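Local atomic coordinates of FERM, ARHGEF and pleckstrin domain-containing protein 2 (Mus musculus, PDB entry 6D2K), a protein that acts through its RhoGEF region as a guanine nucleotide exchange factor that activates RAC1 and takes part in remodelling the actin cytoskeleton, the chain here being its FERM domain. Residues E5-I10 with D23-C28; K13-T18 with L81-K86; L103-L108 with F181-I186. All coordinates share one frame; numbering follows the deposited sequence.

Contact 1: E5-I10 with D23-C28; sequences EKHMRI and DIEPKC
H7 lays one face of its imidazole over the side chain of E25 where the first beta hairpin of the ubiquitin-like FERM N-terminal lobe opens into a loop. The evidence for a CH-pi contact is that E25 CG lies 3.6 Å from the centroid of the H7 ring and 27° off its normal, while the D23 carbonyl oxygen sits at the edge of the same ring. ND1 of H7 bonds to the carbonyl oxygen of E5, which steadies the ring's rotation. Strands 8-13 and 19-24 run antiparallel: M8 and I24 form a hydrogen-bonded pair, M8 N to I24 O at 2.7 Å and I24 N to M8 O at 3.0 Å, and R9 and D23 the next, non-hydrogen-bonded one. On the buried face, CG2 of I24 touches both M8 CG and I10 CD1, the latter at a tight 3.5 Å. The M8 sulfur runs on past P26, and helix 69-73 touches M8, I10, I24 and P26. E25 OE2 takes two donors, E5 N on its anti side and K27 NZ from above the carboxylate plane, the latter a salt bridge. On the exposed face R9 doubles back through bends at chi2 and chi3 to reach D23; R9 NH1 and D23 OD1 form a salt bridge at 2.7 Å whose hydrogen bond is weak, its N-H angle only 119°, and the guanidinium and carboxylate planes stand 77° apart.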
ATOM      1  N   GLU A   5     -19.455 -23.338  14.363  1.00 29.55           N
ATOM      2  CA  GLU A   5     -19.152 -23.899  13.055  1.00 34.28           C
ATOM      3  C   GLU A   5     -17.660 -24.226  12.962  1.00 34.00           C
ATOM      4  O   GLU A   5     -16.837 -23.617  13.653  1.00 30.54           O
ATOM      5  CB  GLU A   5     -19.534 -22.913  11.951  1.00 32.61           C
ATOM      6  CG  GLU A   5     -20.951 -22.354  12.079  1.00 37.09           C
ATOM      7  CD  GLU A   5     -22.023 -23.357  11.693  1.00 39.93           C
ATOM      8  OE1 GLU A   5     -23.209 -23.086  11.974  1.00 39.19           O
ATOM      9  OE2 GLU A   5     -21.682 -24.414  11.112  1.00 36.15           O
ATOM     10  N   LYS A   6     -17.316 -25.190  12.114  1.00 30.50           N
ATOM     11  CA  LYS A   6     -15.918 -25.516  11.866  1.00 30.17           C
ATOM     12  C   LYS A   6     -15.212 -24.252  11.385  1.00 30.86           C
ATOM     13  O   LYS A   6     -15.758 -23.497  10.577  1.00 30.12           O
ATOM     14  CB  LYS A   6     -15.803 -26.618  10.815  1.00 35.29           C
ATOM     15  CG  LYS A   6     -14.415 -27.245  10.707  1.00 40.26           C
ATOM     16  CD  LYS A   6     -14.341 -28.199   9.522  1.00 43.13           C
ATOM     17  CE  LYS A   6     -14.898 -27.536   8.263  1.00 45.76           C
ATOM     18  NZ  LYS A   6     -14.615 -28.320   7.026  1.00 46.00           N
ATOM     19  N   HIS A   7     -14.011 -24.008  11.898  1.00 31.26           N
ATOM     20  CA  HIS A   7     -13.277 -22.796  11.548  1.00 25.16           C
ATOM     21  C   HIS A   7     -12.354 -23.053  10.365  1.00 29.98           C
ATOM     22  O   HIS A   7     -11.858 -24.167  10.192  1.00 32.08           O
ATOM     23  CB  HIS A   7     -12.446 -22.305  12.738  1.00 28.22           C
ATOM     24  CG  HIS A   7     -13.247 -21.670  13.835  1.00 29.23           C
ATOM     25  ND1 HIS A   7     -14.442 -22.188  14.288  1.00 30.34           N
ATOM     26  CD2 HIS A   7     -13.003 -20.571  14.589  1.00 26.96           C
ATOM     27  CE1 HIS A   7     -14.906 -21.428  15.264  1.00 29.42           C
ATOM     28  NE2 HIS A   7     -14.048 -20.444  15.474  1.00 28.54           N
ATOM     29  N   MET A   8     -12.117 -22.021   9.557  1.00 26.77           N
ATOM     30  CA  MET A   8     -11.084 -22.086   8.528  1.00 25.64           C
ATOM     31  C   MET A   8      -9.774 -21.520   9.075  1.00 25.69           C
ATOM     32  O   MET A   8      -9.781 -20.612   9.909  1.00 25.98           O
ATOM     33  CB  MET A   8     -11.516 -21.339   7.259  1.00 27.65           C
ATOM     34  CG  MET A   8     -11.878 -19.876   7.465  1.00 26.05           C
ATOM     35  SD  MET A   8     -12.520 -19.082   5.961  1.00 32.36           S
ATOM     36  CE  MET A   8     -11.115 -19.230   4.849  1.00 27.23           C
ATOM     37  N   ARG A   9      -8.657 -22.076   8.611  1.00 21.18           N
ATOM     38  CA  ARG A   9      -7.328 -21.645   9.032  1.00 25.65           C
ATOM     39  C   ARG A   9      -6.852 -20.610   8.038  1.00 23.79           C
ATOM     40  O   ARG A   9      -6.773 -20.880   6.845  1.00 26.86           O
ATOM     41  CB  ARG A   9      -6.358 -22.828   9.029  1.00 31.43           C
ATOM     42  CG  ARG A   9      -4.925 -22.474   9.424  1.00 34.18           C
ATOM     43  CD  ARG A   9      -4.874 -21.975  10.854  1.00 35.54           C
ATOM     44  NE  ARG A   9      -4.021 -22.794  11.716  1.00 40.58           N
ATOM     45  CZ  ARG A   9      -4.422 -23.883  12.363  1.00 41.60           C
ATOM     46  NH1 ARG A   9      -5.670 -24.313  12.243  1.00 43.81           N
ATOM     47  NH2 ARG A   9      -3.567 -24.550  13.131  1.00 47.45           N
ATOM     48  N   ILE A  10      -6.558 -19.410   8.518  1.00 21.18           N
ATOM     49  CA  ILE A  10      -6.119 -18.359   7.629  1.00 17.21           C
ATOM     50  C   ILE A  10      -4.691 -17.959   7.983  1.00 17.06           C
ATOM     51  O   ILE A  10      -4.401 -17.685   9.136  1.00 18.81           O
ATOM     52  CB  ILE A  10      -7.060 -17.144   7.726  1.00 20.51           C
ATOM     53  CG1 ILE A  10      -8.478 -17.574   7.331  1.00 21.54           C
ATOM     54  CG2 ILE A  10      -6.578 -16.016   6.832  1.00 18.66           C
ATOM     55  CD1 ILE A  10      -9.504 -16.478   7.391  1.00 24.75           C
ATOM     56  N   ASP A  23      -7.711 -18.852  13.231  1.00 22.88           N
ATOM     57  CA  ASP A  23      -8.829 -19.743  12.955  1.00 24.64           C
ATOM     58  C   ASP A  23     -10.133 -18.985  13.125  1.00 26.30           C
ATOM     59  O   ASP A  23     -10.377 -18.364  14.156  1.00 26.60           O
ATOM     60  CB  ASP A  23      -8.770 -20.957  13.882  1.00 28.40           C
ATOM     61  CG  ASP A  23      -7.567 -21.829  13.610  1.00 32.42           C
ATOM     62  OD1 ASP A  23      -7.332 -22.158  12.428  1.00 36.33           O
ATOM     63  OD2 ASP A  23      -6.856 -22.187  14.571  1.00 42.13           O
ATOM     64  N   ILE A  24     -10.972 -19.013  12.097  1.00 25.03           N
ATOM     65  CA  ILE A  24     -12.184 -18.211  12.121  1.00 25.05           C
ATOM     66  C   ILE A  24     -13.313 -18.928  11.402  1.00 27.74           C
ATOM     67  O   ILE A  24     -13.074 -19.701  10.474  1.00 29.61           O
ATOM     68  CB  ILE A  24     -11.938 -16.848  11.464  1.00 24.52           C
ATOM     69  CG1 ILE A  24     -13.084 -15.881  11.757  1.00 27.80           C
ATOM     70  CG2 ILE A  24     -11.731 -17.012   9.972  1.00 26.75           C
ATOM     71  CD1 ILE A  24     -12.722 -14.437  11.509  1.00 33.10           C
ATOM     72  N   GLU A  25     -14.542 -18.672  11.838  1.00 26.93           N
ATOM     73  CA  GLU A  25     -15.710 -19.215  11.153  1.00 27.01           C
ATOM     74  C   GLU A  25     -15.880 -18.510   9.825  1.00 25.86           C
ATOM     75  O   GLU A  25     -15.942 -17.285   9.773  1.00 28.35           O
ATOM     76  CB  GLU A  25     -16.966 -19.055  12.003  1.00 28.45           C
ATOM     77  CG  GLU A  25     -16.936 -19.877  13.273  1.00 28.50           C
ATOM     78  CD  GLU A  25     -18.130 -19.618  14.164  1.00 38.21           C
ATOM     79  OE1 GLU A  25     -18.201 -18.522  14.760  1.00 40.34           O
ATOM     80  OE2 GLU A  25     -18.994 -20.515  14.268  1.00 39.04           O
ATOM     81  N   PRO A  26     -15.941 -19.290   8.741  1.00 30.73           N
ATOM     82  CA  PRO A  26     -15.989 -18.727   7.388  1.00 29.43           C
ATOM     83  C   PRO A  26     -17.096 -17.693   7.221  1.00 28.22           C
ATOM     84  O   PRO A  26     -16.932 -16.765   6.434  1.00 31.76           O
ATOM     85  CB  PRO A  26     -16.248 -19.949   6.508  1.00 30.13           C
ATOM     86  CG  PRO A  26     -15.706 -21.102   7.293  1.00 31.08           C
ATOM     87  CD  PRO A  26     -15.921 -20.764   8.737  1.00 28.68           C
ATOM     88  N   LYS A  27     -18.191 -17.838   7.962  1.00 27.93           N
ATOM     89  CA  LYS A  27     -19.340 -16.948   7.809  1.00 28.63           C
ATOM     90  C   LYS A  27     -19.149 -15.589   8.474  1.00 25.80           C
ATOM     91  O   LYS A  27     -19.920 -14.666   8.227  1.00 28.89           O
ATOM     92  CB  LYS A  27     -20.595 -17.601   8.382  1.00 34.01           C
ATOM     93  CG  LYS A  27     -20.563 -17.712   9.897  1.00 32.96           C
ATOM     94  CD  LYS A  27     -21.799 -18.410  10.437  1.00 42.46           C
ATOM     95  CE  LYS A  27     -21.689 -18.585  11.939  1.00 39.89           C
ATOM     96  NZ  LYS A  27     -20.407 -19.260  12.281  1.00 40.38           N
ATOM     97  N   CYS A  28     -18.141 -15.476   9.332  1.00 27.24           N
ATOM     98  CA  CYS A  28     -17.858 -14.210  10.006  1.00 27.22           C
ATOM     99  C   CYS A  28     -17.514 -13.103   9.014  1.00 25.75           C
ATOM    100  O   CYS A  28     -16.875 -13.351   7.993  1.00 23.99           O
ATOM    101  CB  CYS A  28     -16.705 -14.370  11.004  1.00 26.85           C
ATOM    102  SG  CYS A  28     -17.093 -15.382  12.450  1.00 33.84           S
TER

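Contact 2: K13-T18 with L81-K86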
ATOM      1  N   LYS A  13       0.266 -13.021   6.571  1.00 16.14           N
ATOM      2  CA  LYS A  13       1.657 -12.612   6.432  1.00 17.17           C
ATOM      3  C   LYS A  13       1.778 -11.182   6.925  1.00 18.51           C
ATOM      4  O   LYS A  13       1.136 -10.289   6.398  1.00 16.86           O
ATOM      5  CB  LYS A  13       2.116 -12.729   4.978  1.00 19.17           C
ATOM      6  CG  LYS A  13       3.603 -12.439   4.778  1.00 30.13           C
ATOM      7  CD  LYS A  13       4.026 -12.660   3.327  1.00 37.21           C
ATOM      8  CE  LYS A  13       5.548 -12.640   3.183  1.00 39.07           C
ATOM      9  NZ  LYS A  13       6.194 -13.756   3.933  1.00 46.69           N
ATOM     10  N   LEU A  14       2.605 -10.976   7.947  1.00 14.44           N
ATOM     11  CA  LEU A  14       2.739  -9.674   8.593  1.00 17.92           C
ATOM     12  C   LEU A  14       3.793  -8.849   7.870  1.00 17.29           C
ATOM     13  O   LEU A  14       4.435  -9.343   6.955  1.00 17.92           O
ATOM     14  CB  LEU A  14       3.085  -9.868  10.070  1.00 22.92           C
ATOM     15  CG  LEU A  14       2.010 -10.654  10.838  1.00 22.08           C
ATOM     16  CD1 LEU A  14       2.447 -10.984  12.248  1.00 26.84           C
ATOM     17  CD2 LEU A  14       0.690  -9.890  10.849  1.00 20.93           C
ATOM     18  N   LEU A  15       3.954  -7.586   8.263  1.00 16.57           N
ATOM     19  CA  LEU A  15       4.834  -6.674   7.533  1.00 18.80           C
ATOM     20  C   LEU A  15       6.328  -6.989   7.729  1.00 23.11           C
ATOM     21  O   LEU A  15       7.163  -6.606   6.905  1.00 24.55           O
ATOM     22  CB  LEU A  15       4.526  -5.221   7.899  1.00 15.86           C
ATOM     23  CG  LEU A  15       3.441  -4.571   7.034  1.00 14.05           C
ATOM     24  CD1 LEU A  15       2.922  -3.289   7.672  1.00 15.47           C
ATOM     25  CD2 LEU A  15       3.978  -4.311   5.622  1.00 13.36           C
ATOM     26  N   ASP A  16       6.653  -7.695   8.803  1.00 22.16           N
ATOM     27  CA  ASP A  16       8.023  -8.176   9.010  1.00 28.72           C
ATOM     28  C   ASP A  16       8.271  -9.551   8.357  1.00 28.86           C
ATOM     29  O   ASP A  16       9.336 -10.157   8.537  1.00 33.64           O
ATOM     30  CB  ASP A  16       8.368  -8.199  10.503  1.00 30.41           C
ATOM     31  CG  ASP A  16       7.462  -9.123  11.300  1.00 33.50           C
ATOM     32  OD1 ASP A  16       7.503  -9.092  12.552  1.00 31.15           O
ATOM     33  OD2 ASP A  16       6.710  -9.883  10.667  1.00 23.54           O
ATOM     34  N   SER A  17       7.280 -10.035   7.612  1.00 27.00           N
ATOM     35  CA  SER A  17       7.378 -11.281   6.846  1.00 30.27           C
ATOM     36  C   SER A  17       7.118 -12.545   7.673  1.00 29.26           C
ATOM     37  O   SER A  17       7.074 -13.646   7.131  1.00 30.85           O
ATOM     38  CB  SER A  17       8.713 -11.386   6.102  1.00 37.74           C
ATOM     39  OG  SER A  17       8.576 -10.969   4.755  1.00 42.20           O
ATOM     40  N   THR A  18       6.939 -12.383   8.977  1.00 23.95           N
ATOM     41  CA  THR A  18       6.485 -13.496   9.799  1.00 24.64           C
ATOM     42  C   THR A  18       5.039 -13.844   9.451  1.00 24.65           C
ATOM     43  O   THR A  18       4.307 -13.017   8.905  1.00 21.26           O
ATOM     44  CB  THR A  18       6.583 -13.188  11.295  1.00 24.53           C
ATOM     45  OG1 THR A  18       5.749 -12.071  11.629  1.00 24.87           O
ATOM     46  CG2 THR A  18       8.019 -12.869  11.670  1.00 26.53           C
ATOM     47  N   LEU A  81      -3.554 -14.103   3.516  1.00 15.45           N
ATOM     48  CA  LEU A  81      -3.747 -12.665   3.371  1.00 14.94           C
ATOM     49  C   LEU A  81      -2.505 -12.017   3.928  1.00 15.13           C
ATOM     50  O   LEU A  81      -1.770 -12.652   4.676  1.00 17.20           O
ATOM     51  CB  LEU A  81      -4.952 -12.199   4.173  1.00 14.41           C
ATOM     52  CG  LEU A  81      -6.292 -12.649   3.595  1.00 16.95           C
ATOM     53  CD1 LEU A  81      -6.732 -13.925   4.269  1.00 21.88           C
ATOM     54  CD2 LEU A  81      -7.329 -11.569   3.777  1.00 20.02           C
ATOM     55  N   ARG A  82      -2.263 -10.756   3.575  1.00 12.39           N
ATOM     56  CA  ARG A  82      -1.130 -10.055   4.166  1.00 13.10           C
ATOM     57  C   ARG A  82      -1.529  -8.691   4.701  1.00 13.48           C
ATOM     58  O   ARG A  82      -2.417  -8.026   4.176  1.00 12.99           O
ATOM     59  CB  ARG A  82       0.044  -9.934   3.191  1.00 14.70           C
ATOM     60  CG  ARG A  82      -0.112  -8.894   2.105  1.00 14.70           C
ATOM     61  CD  ARG A  82       1.117  -8.932   1.208  1.00 16.43           C
ATOM     62  NE  ARG A  82       1.113  -7.887   0.199  1.00 16.71           N
ATOM     63  CZ  ARG A  82       2.123  -7.675  -0.640  1.00 19.85           C
ATOM     64  NH1 ARG A  82       2.056  -6.698  -1.533  1.00 20.50           N
ATOM     65  NH2 ARG A  82       3.206  -8.442  -0.570  1.00 17.11           N
ATOM     66  N   LEU A  83      -0.856  -8.290   5.774  1.00 12.94           N
ATOM     67  CA  LEU A  83      -1.024  -6.969   6.360  1.00 11.65           C
ATOM     68  C   LEU A  83      -0.436  -5.925   5.434  1.00 10.65           C
ATOM     69  O   LEU A  83       0.653  -6.133   4.883  1.00 12.13           O
ATOM     70  CB  LEU A  83      -0.266  -6.915   7.690  1.00 13.51           C
ATOM     71  CG  LEU A  83      -0.281  -5.567   8.396  1.00 13.95           C
ATOM     72  CD1 LEU A  83      -1.682  -5.186   8.785  1.00 16.34           C
ATOM     73  CD2 LEU A  83       0.628  -5.670   9.623  1.00 14.43           C
ATOM     74  N   ALA A  84      -1.138  -4.803   5.277  1.00 11.59           N
ATOM     75  CA  ALA A  84      -0.635  -3.712   4.456  1.00 11.60           C
ATOM     76  C   ALA A  84      -1.232  -2.399   4.902  1.00 12.45           C
ATOM     77  O   ALA A  84      -2.351  -2.363   5.421  1.00 12.77           O
ATOM     78  CB  ALA A  84      -0.978  -3.952   2.977  1.00 11.53           C
ATOM     79  N   VAL A  85      -0.492  -1.315   4.680  1.00 11.38           N
ATOM     80  CA  VAL A  85      -1.072   0.023   4.810  1.00 11.57           C
ATOM     81  C   VAL A  85      -2.095   0.255   3.689  1.00 12.93           C
ATOM     82  O   VAL A  85      -1.792   0.061   2.511  1.00 12.56           O
ATOM     83  CB  VAL A  85       0.005   1.100   4.691  1.00  9.40           C
ATOM     84  CG1 VAL A  85      -0.655   2.486   4.591  1.00 10.65           C
ATOM     85  CG2 VAL A  85       0.997   1.021   5.864  1.00  9.81           C
ATOM     86  N   LYS A  86      -3.308   0.654   4.062  1.00 11.14           N
ATOM     87  CA  LYS A  86      -4.328   0.999   3.085  1.00 12.89           C
ATOM     88  C   LYS A  86      -4.305   2.492   2.769  1.00 12.49           C
ATOM     89  O   LYS A  86      -4.381   2.882   1.604  1.00 13.29           O
ATOM     90  CB  LYS A  86      -5.705   0.589   3.602  1.00 15.32           C
ATOM     91  CG  LYS A  86      -6.828   0.833   2.592  1.00 13.63           C
ATOM     92  CD  LYS A  86      -8.199   0.579   3.209  1.00 23.13           C
ATOM     93  CE  LYS A  86      -9.023  -0.365   2.356  1.00 24.72           C
ATOM     94  NZ  LYS A  86     -10.345  -0.661   2.989  1.00 21.43           N
TER
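L15 and L83 cross at about a right angle, and their branches make the main apolar contact here: CD1 of L15 rests 3.8 Å from CD2 of L83, with L15 CG scarcely farther off. L83 reaches this place because its CG stands anti to the backbone N (chi1 177°), which brings its CD2 branch to L15, while W38 and L41 of helix 30-41 also touch it. L14 starts out away from the strand and also packs on H40 and L41; its contact with L83 is looser, CD2 to CD2 at 4.4 Å. Cutting L15 back to an alanine would probably open a gap beside L83 CD2 and take away the apolar contact with R110. The backbone supplies the register: K13 N bonds to L81 O at 2.8 Å, and L83 N bonds to K13 O at 2.9 Å, nearly along the C=O axis. These two bonds bracket R82 and define a parallel bridge, the pairing of first and last strands expected of the ubiquitin-like beta-grasp fold. K13 and R82 put their CB atoms on the same face, 3.9 Å apart, before the two chains part. The guanidinium of R82 turns to salt bridges with E114 and E52, and W60 gives it a cation-pi contact. K13 leaves the strand stretched as far as CE, and a weak bond links its NZ to S17 O. Beyond L14 the chain folds into a type I turn closed by S17 N to L14 O, overlapped by an Asx turn in which OD2 of D16 receives both T18 N and T18 OG1.

Contact 3: L103-L108 with F181-I186; sequences LFALQL and FQVLEI
L184 pushes its CD2 methyl into a shallow hollow on helix 98-113 bounded by F104, A105 and L108. Three distances define the seat: L184 CD2 lies 3.9 Å from F104 CB, 3.8 Å from the backbone N of A105 and 3.8 Å from L108 CD1. The methyl therefore presses on the helix backbone as well as on side chains, which is possible because A105 carries no more than a CB at this point. L184 enters with CG anti to its carbonyl carbon (chi1 -51°), a setting that swings its far end toward the other helix although its CB starts out alongside. The answering bump is L108, whose CD1 fits between V183 and L184. It meets L184 at about a right angle and slides past V183 in the opposite direction, CD1 of L108 standing 4.2 Å from V183 CG1. That same CG1 also faces A105 CB at 4.2 Å, and A105 and V183 are also where the backbones come nearest, CA atoms 6.2 Å apart. F104 contributes its CB here and sends its ring elsewhere, to P89, L95 and V85. Across the groove, A105 also touches D180 and L108 touches A187, which extends the seam along helix 176-187, while V183 has H130 of helix 121-136 as a further neighbour. The two axes pass 9.1 Å apart at 55° between their N-to-C directions, and every touching residue is buried. Both helices belong to the all-helical central lobe of the FERM domain, and the contact is part of its apolar core.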
ATOM      1  N   LEU A 103       5.707   0.137  11.482  1.00 12.06           N
ATOM      2  CA  LEU A 103       4.980  -0.597  10.434  1.00 11.81           C
ATOM      3  C   LEU A 103       5.006   0.131   9.090  1.00 11.27           C
ATOM      4  O   LEU A 103       5.137  -0.504   8.046  1.00 11.70           O
ATOM      5  CB  LEU A 103       3.543  -0.896  10.858  1.00 11.43           C
ATOM      6  CG  LEU A 103       3.405  -1.870  12.033  1.00 14.31           C
ATOM      7  CD1 LEU A 103       1.937  -2.239  12.190  1.00 15.74           C
ATOM      8  CD2 LEU A 103       4.281  -3.117  11.869  1.00 16.09           C
ATOM      9  N   PHE A 104       4.900   1.461   9.108  1.00 11.43           N
ATOM     10  CA  PHE A 104       4.975   2.207   7.850  1.00  9.56           C
ATOM     11  C   PHE A 104       6.350   2.066   7.193  1.00  9.75           C
ATOM     12  O   PHE A 104       6.444   1.947   5.975  1.00 11.07           O
ATOM     13  CB  PHE A 104       4.625   3.694   8.047  1.00 10.91           C
ATOM     14  CG  PHE A 104       3.177   4.018   7.769  1.00 11.16           C
ATOM     15  CD1 PHE A 104       2.823   4.695   6.610  1.00 10.49           C
ATOM     16  CD2 PHE A 104       2.174   3.655   8.658  1.00 13.02           C
ATOM     17  CE1 PHE A 104       1.496   4.993   6.330  1.00 11.80           C
ATOM     18  CE2 PHE A 104       0.831   3.958   8.387  1.00 15.70           C
ATOM     19  CZ  PHE A 104       0.495   4.630   7.219  1.00 13.07           C
ATOM     20  N   ALA A 105       7.416   2.097   7.981  1.00 10.62           N
ATOM     21  CA  ALA A 105       8.745   1.895   7.409  1.00  8.95           C
ATOM     22  C   ALA A 105       8.859   0.512   6.762  1.00 11.10           C
ATOM     23  O   ALA A 105       9.474   0.378   5.689  1.00 11.41           O
ATOM     24  CB  ALA A 105       9.837   2.086   8.474  1.00 13.54           C
ATOM     25  N   LEU A 106       8.264  -0.499   7.398  1.00 10.36           N
ATOM     26  CA  LEU A 106       8.269  -1.860   6.842  1.00 11.74           C
ATOM     27  C   LEU A 106       7.453  -1.918   5.552  1.00 11.53           C
ATOM     28  O   LEU A 106       7.806  -2.634   4.614  1.00 10.47           O
ATOM     29  CB  LEU A 106       7.701  -2.878   7.846  1.00 11.32           C
ATOM     30  CG  LEU A 106       8.580  -3.179   9.076  1.00 11.87           C
ATOM     31  CD1 LEU A 106       7.937  -4.272   9.934  1.00 16.12           C
ATOM     32  CD2 LEU A 106       9.968  -3.599   8.619  1.00 16.57           C
ATOM     33  N   GLN A 107       6.364  -1.156   5.496  1.00  9.73           N
ATOM     34  CA  GLN A 107       5.541  -1.135   4.289  1.00  8.51           C
ATOM     35  C   GLN A 107       6.326  -0.513   3.141  1.00 10.20           C
ATOM     36  O   GLN A 107       6.310  -1.009   2.009  1.00 10.68           O
ATOM     37  CB  GLN A 107       4.258  -0.339   4.543  1.00  9.71           C
ATOM     38  CG  GLN A 107       3.421  -0.053   3.285  1.00 10.17           C
ATOM     39  CD  GLN A 107       2.762  -1.287   2.727  1.00 12.51           C
ATOM     40  OE1 GLN A 107       2.954  -1.643   1.563  1.00 19.39           O
ATOM     41  NE2 GLN A 107       1.979  -1.938   3.538  1.00  9.62           N
ATOM     42  N   LEU A 108       7.016   0.584   3.430  1.00  9.65           N
ATOM     43  CA  LEU A 108       7.805   1.257   2.408  1.00  9.62           C
ATOM     44  C   LEU A 108       8.962   0.383   1.949  1.00 11.25           C
ATOM     45  O   LEU A 108       9.297   0.378   0.759  1.00 11.17           O
ATOM     46  CB  LEU A 108       8.288   2.618   2.920  1.00 11.27           C
ATOM     47  CG  LEU A 108       7.109   3.579   3.109  1.00 10.61           C
ATOM     48  CD1 LEU A 108       7.578   4.730   3.990  1.00 12.95           C
ATOM     49  CD2 LEU A 108       6.533   4.080   1.770  1.00 11.44           C
ATOM     50  N   PHE A 181      12.008   7.129  11.219  1.00 12.92           N
ATOM     51  CA  PHE A 181      11.545   8.477  10.923  1.00 13.24           C
ATOM     52  C   PHE A 181      12.191   8.992   9.648  1.00 12.00           C
ATOM     53  O   PHE A 181      11.536   9.637   8.824  1.00 14.97           O
ATOM     54  CB  PHE A 181      11.851   9.443  12.081  1.00 13.28           C
ATOM     55  CG  PHE A 181      11.400  10.847  11.805  1.00 16.20           C
ATOM     56  CD1 PHE A 181      10.055  11.169  11.814  1.00 18.81           C
ATOM     57  CD2 PHE A 181      12.322  11.832  11.508  1.00 20.13           C
ATOM     58  CE1 PHE A 181       9.641  12.477  11.549  1.00 22.60           C
ATOM     59  CE2 PHE A 181      11.912  13.133  11.239  1.00 20.57           C
ATOM     60  CZ  PHE A 181      10.578  13.450  11.258  1.00 21.18           C
ATOM     61  N   GLN A 182      13.471   8.702   9.474  1.00 13.14           N
ATOM     62  CA  GLN A 182      14.167   9.136   8.271  1.00 15.32           C
ATOM     63  C   GLN A 182      13.613   8.439   7.033  1.00 15.37           C
ATOM     64  O   GLN A 182      13.519   9.042   5.979  1.00 15.15           O
ATOM     65  CB  GLN A 182      15.661   8.878   8.394  1.00 17.73           C
ATOM     66  CG  GLN A 182      16.281   9.623   9.547  1.00 25.41           C
ATOM     67  CD  GLN A 182      17.058  10.809   9.086  1.00 34.53           C
ATOM     68  OE1 GLN A 182      18.269  10.900   9.317  1.00 31.21           O
ATOM     69  NE2 GLN A 182      16.381  11.727   8.404  1.00 30.46           N
ATOM     70  N   VAL A 183      13.279   7.160   7.152  1.00 12.03           N
ATOM     71  CA  VAL A 183      12.680   6.443   6.022  1.00 13.08           C
ATOM     72  C   VAL A 183      11.381   7.140   5.598  1.00 13.43           C
ATOM     73  O   VAL A 183      11.154   7.382   4.397  1.00 12.85           O
ATOM     74  CB  VAL A 183      12.446   4.950   6.354  1.00 10.62           C
ATOM     75  CG1 VAL A 183      11.533   4.293   5.305  1.00 13.45           C
ATOM     76  CG2 VAL A 183      13.771   4.209   6.444  1.00 11.15           C
ATOM     77  N   LEU A 184      10.550   7.481   6.584  1.00 11.49           N
ATOM     78  CA  LEU A 184       9.270   8.139   6.331  1.00 11.66           C
ATOM     79  C   LEU A 184       9.475   9.521   5.709  1.00 14.46           C
ATOM     80  O   LEU A 184       8.740   9.924   4.806  1.00 13.61           O
ATOM     81  CB  LEU A 184       8.416   8.263   7.599  1.00 14.59           C
ATOM     82  CG  LEU A 184       8.183   7.004   8.437  1.00 22.53           C
ATOM     83  CD1 LEU A 184       7.091   7.230   9.479  1.00 18.36           C
ATOM     84  CD2 LEU A 184       7.860   5.807   7.576  1.00 22.82           C
ATOM     85  N   GLU A 185      10.476  10.241   6.205  1.00 13.80           N
ATOM     86  CA  GLU A 185      10.758  11.594   5.728  1.00 15.82           C
ATOM     87  C   GLU A 185      11.213  11.611   4.274  1.00 15.69           C
ATOM     88  O   GLU A 185      10.795  12.477   3.477  1.00 16.50           O
ATOM     89  CB  GLU A 185      11.817  12.239   6.626  1.00 16.07           C
ATOM     90  CG  GLU A 185      11.212  12.921   7.826  1.00 23.31           C
ATOM     91  CD  GLU A 185      10.264  14.039   7.411  1.00 28.90           C
ATOM     92  OE1 GLU A 185       9.112  14.060   7.896  1.00 34.40           O
ATOM     93  OE2 GLU A 185      10.669  14.883   6.581  1.00 36.37           O
ATOM     94  N   ILE A 186      12.072  10.661   3.927  1.00 14.56           N
ATOM     95  CA  ILE A 186      12.543  10.510   2.558  1.00 14.87           C
ATOM     96  C   ILE A 186      11.390  10.058   1.660  1.00 16.36           C
ATOM     97  O   ILE A 186      11.119  10.666   0.628  1.00 13.35           O
ATOM     98  CB  ILE A 186      13.681   9.478   2.467  1.00 14.78           C
ATOM     99  CG1 ILE A 186      14.951  10.026   3.130  1.00 14.95           C
ATOM    100  CG2 ILE A 186      13.958   9.121   1.018  1.00 18.87           C
ATOM    101  CD1 ILE A 186      16.012   8.953   3.432  1.00 18.09           C
TER

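The three contacts descend from the ubiquitin-like N-terminal lobe into the helical central lobe. Contacts 1 and 2 share one mixed sheet, in which strand 8-13 lies between 19-24 and 79-85; their segments alternate along the chain, their centres are 20 Å apart, and I10 CG2 touches L81 CD1 at 3.3 Å. Contact 3 follows both in sequence. Its helix 98-113 comes next after strand 79-85, and its centre lies 15 Å from that of contact 2, where V85 packs against F104 and L15 against L103. Contacts 1 and 3 do not touch, their nearest atoms being about 17 Å apart. Contact 2 thus sits at the junction of the two lobes.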